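PDB 6NCW: beta-galacturonidase from Eisenbergiella tayi, which hydrolyses beta-galacturonides as a glycoside hydrolase of family 2, and may also act on beta-glucuronides. Local coordinates for residues I328-N334 with S369-I375. Sequence-based numbering, arbitrary orientation.
Sequences ILVWEEN and SIYIWGI
W331 lies across I372 and G374. I372 CG2 sits 3.6 Å from W331 CB, and I372 CD1 reaches CE3 and CZ3 of the six-membered ring. Farther along, the backbone of G374 passes over one face of the indole, with G374 CA 3.9 Å from W331 NE1. The absence of a side chain lets the two come this close. W331 CG stands opposite its own backbone N (chi1 164°), which lays the ring along the neighbouring strand. W331 NE1 then donates to E333 OE2 over 2.8 Å, tilted out of the ring plane and meeting the anti side of the carboxylate.

The other side of the sheet carries V330, I370, E332 and W373. V330 CG1 meets I370 CG1 at 4.1 Å. E332 and W373 run side by side in the same direction. The E332 carboxylate and the indole are nearly coplanar (16°), and E332 OE2 lies at the ring edge, 3.5 Å from W373 CZ3. The same oxygen is hydrogen-bonded to H364 ND1. Helices 317-326 and 349-364 pack against this side.

The strands 329-333 and 370-374 are parallel neighbours in the TIM barrel, joined by a helical beta-alpha-beta connection. Bonds such as G374 N to E332 O (2.8 Å) tie them; E332 N to I372 O is weak.

The E333 carboxylate has four polar partners. OE2 takes W331 NE1, a salt bridge to R309 and a water that also donates to I375 O; OE1 is hydrogen-bonded to H312 ND1. H312 and nearby N377 bind galacturonate. With partners on both oxygens, the contact fixes the orientation of a buried carboxylate beside the sugar site.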
loop_
_atom_site.group_PDB
_atom_site.type_symbol
_atom_site.label_atom_id
_atom_site.label_comp_id
_atom_site.label_asym_id
_atom_site.label_seq_id
_atom_site.Cartn_x
_atom_site.Cartn_y
_atom_site.Cartn_z
ATOM N N ILE A 328 12.881 32.576 -0.516
ATOM C CA ILE A 328 12.110 31.848 0.486
ATOM C C ILE A 328 12.556 32.330 1.863
ATOM O O ILE A 328 13.750 32.323 2.162
ATOM C CB ILE A 328 12.301 30.328 0.320
ATOM C CG1 ILE A 328 11.731 29.875 -1.034
ATOM C CG2 ILE A 328 11.643 29.562 1.466
ATOM C CD1 ILE A 328 12.106 28.465 -1.446
ATOM N N LEU A 329 11.607 32.766 2.692
ATOM C CA LEU A 329 11.930 33.255 4.028
ATOM C C LEU A 329 12.165 32.096 4.991
ATOM O O LEU A 329 11.473 31.077 4.947
ATOM C CB LEU A 329 10.803 34.154 4.545
ATOM C CG LEU A 329 10.557 35.392 3.666
ATOM C CD1 LEU A 329 9.193 35.993 3.943
ATOM C CD2 LEU A 329 11.674 36.409 3.894
ATOM N N VAL A 330 13.142 32.257 5.873
ATOM C CA VAL A 330 13.574 31.192 6.760
ATOM C C VAL A 330 13.470 31.663 8.206
ATOM O O VAL A 330 13.982 32.726 8.568
ATOM C CB VAL A 330 15.006 30.720 6.430
ATOM C CG1 VAL A 330 15.481 29.703 7.462
ATOM C CG2 VAL A 330 15.038 30.090 5.052
ATOM N N TRP A 331 12.770 30.881 9.012
ATOM C CA TRP A 331 12.928 30.862 10.457
ATOM C C TRP A 331 13.969 29.788 10.763
ATOM O O TRP A 331 13.747 28.615 10.450
ATOM C CB TRP A 331 11.571 30.552 11.109
ATOM C CG TRP A 331 11.559 30.112 12.565
ATOM C CD1 TRP A 331 12.325 29.128 13.145
ATOM C CD2 TRP A 331 10.689 30.591 13.591
ATOM N NE1 TRP A 331 12.002 28.996 14.476
ATOM C CE2 TRP A 331 11.006 29.888 14.776
ATOM C CE3 TRP A 331 9.663 31.545 13.628
ATOM C CZ2 TRP A 331 10.334 30.110 15.981
ATOM C CZ3 TRP A 331 9.015 31.778 14.843
ATOM C CH2 TRP A 331 9.340 31.048 15.993
ATOM N N GLU A 332 15.115 30.177 11.328
ATOM C CA GLU A 332 16.107 29.203 11.761
ATOM C C GLU A 332 16.186 29.213 13.283
ATOM O O GLU A 332 16.149 30.277 13.902
ATOM C CB GLU A 332 17.487 29.469 11.138
ATOM C CG GLU A 332 18.507 28.389 11.490
ATOM C CD GLU A 332 19.791 28.402 10.645
ATOM O OE1 GLU A 332 20.036 27.409 9.916
ATOM O OE2 GLU A 332 20.571 29.384 10.720
ATOM N N GLU A 333 16.256 28.029 13.896
ATOM C CA GLU A 333 16.307 27.940 15.352
ATOM C C GLU A 333 17.486 27.082 15.807
ATOM O O GLU A 333 18.040 26.301 15.033
ATOM C CB GLU A 333 14.990 27.388 15.938
ATOM C CG GLU A 333 14.545 26.006 15.426
ATOM C CD GLU A 333 13.121 25.682 15.879
ATOM O OE1 GLU A 333 12.791 24.484 16.063
ATOM O OE2 GLU A 333 12.327 26.645 16.041
ATOM N N ASN A 334 17.876 27.249 17.077
ATOM C CA ASN A 334 18.919 26.414 17.648
ATOM C C ASN A 334 18.391 24.994 17.872
ATOM O O ASN A 334 17.194 24.721 17.753
ATOM C CB ASN A 334 19.475 27.018 18.948
ATOM C CG ASN A 334 18.506 26.961 20.140
ATOM O OD1 ASN A 334 17.282 26.884 20.000
ATOM N ND2 ASN A 334 19.075 27.023 21.334
ATOM N N SER A 369 17.706 35.250 3.511
ATOM C CA SER A 369 16.463 34.505 3.719
ATOM C C SER A 369 16.101 34.422 5.193
ATOM O O SER A 369 14.914 34.426 5.548
ATOM C CB SER A 369 16.580 33.100 3.133
ATOM O OG SER A 369 17.631 32.387 3.768
ATOM N N ILE A 370 17.101 34.348 6.066
ATOM C CA ILE A 370 16.841 34.205 7.493
ATOM C C ILE A 370 16.297 35.531 8.004
ATOM O O ILE A 370 17.024 36.526 8.031
ATOM C CB ILE A 370 18.096 33.803 8.256
ATOM C CG1 ILE A 370 18.595 32.422 7.802
ATOM C CG2 ILE A 370 17.781 33.778 9.739
ATOM C CD1 ILE A 370 20.003 32.136 8.298
ATOM N N TYR A 371 15.025 35.558 8.408
ATOM C CA TYR A 371 14.445 36.792 8.910
ATOM C C TYR A 371 14.198 36.773 10.412
ATOM O O TYR A 371 13.920 37.835 10.991
ATOM C CB TYR A 371 13.133 37.107 8.169
ATOM C CG TYR A 371 11.974 36.251 8.618
ATOM C CD1 TYR A 371 11.807 34.950 8.132
ATOM C CD2 TYR A 371 11.055 36.738 9.542
ATOM C CE1 TYR A 371 10.748 34.175 8.544
ATOM C CE2 TYR A 371 10.004 35.971 9.971
ATOM C CZ TYR A 371 9.855 34.694 9.472
ATOM O OH TYR A 371 8.815 33.953 9.927
ATOM N N ILE A 372 14.348 35.623 11.071
ATOM C CA ILE A 372 14.064 35.519 12.496
ATOM C C ILE A 372 14.887 34.379 13.082
ATOM O O ILE A 372 15.119 33.361 12.422
ATOM C CB ILE A 372 12.549 35.317 12.727
ATOM C CG1 ILE A 372 12.209 35.368 14.209
ATOM C CG2 ILE A 372 12.093 34.006 12.096
ATOM C CD1 ILE A 372 10.728 35.429 14.474
ATOM N N TRP A 373 15.345 34.560 14.322
ATOM C CA TRP A 373 16.011 33.498 15.069
ATOM C C TRP A 373 15.045 32.884 16.076
ATOM O O TRP A 373 14.414 33.606 16.851
ATOM C CB TRP A 373 17.245 34.017 15.816
ATOM C CG TRP A 373 18.340 34.631 14.957
ATOM C CD1 TRP A 373 18.776 35.929 14.991
ATOM C CD2 TRP A 373 19.149 33.967 13.980
ATOM N NE1 TRP A 373 19.798 36.116 14.093
ATOM C CE2 TRP A 373 20.045 34.929 13.454
ATOM C CE3 TRP A 373 19.197 32.658 13.484
ATOM C CZ2 TRP A 373 20.977 34.618 12.453
ATOM C CZ3 TRP A 373 20.122 32.350 12.494
ATOM C CH2 TRP A 373 21.001 33.326 11.992
ATOM N N GLY A 374 14.988 31.556 16.118
ATOM C CA GLY A 374 14.175 30.878 17.105
ATOM C C GLY A 374 15.011 30.148 18.129
ATOM O O GLY A 374 16.163 29.796 17.862
ATOM N N ILE A 375 14.456 29.891 19.310
ATOM C CA ILE A 375 15.155 29.064 20.289
ATOM C C ILE A 375 14.182 28.094 20.951
ATOM O O ILE A 375 12.972 28.332 21.005
ATOM C CB ILE A 375 15.869 29.907 21.374
ATOM C CG1 ILE A 375 14.871 30.769 22.158
ATOM C CG2 ILE A 375 16.958 30.763 20.777
ATOM C CD1 ILE A 375 15.535 31.582 23.271
HETATM O O HOH W 1 11.516 27.648 18.536
#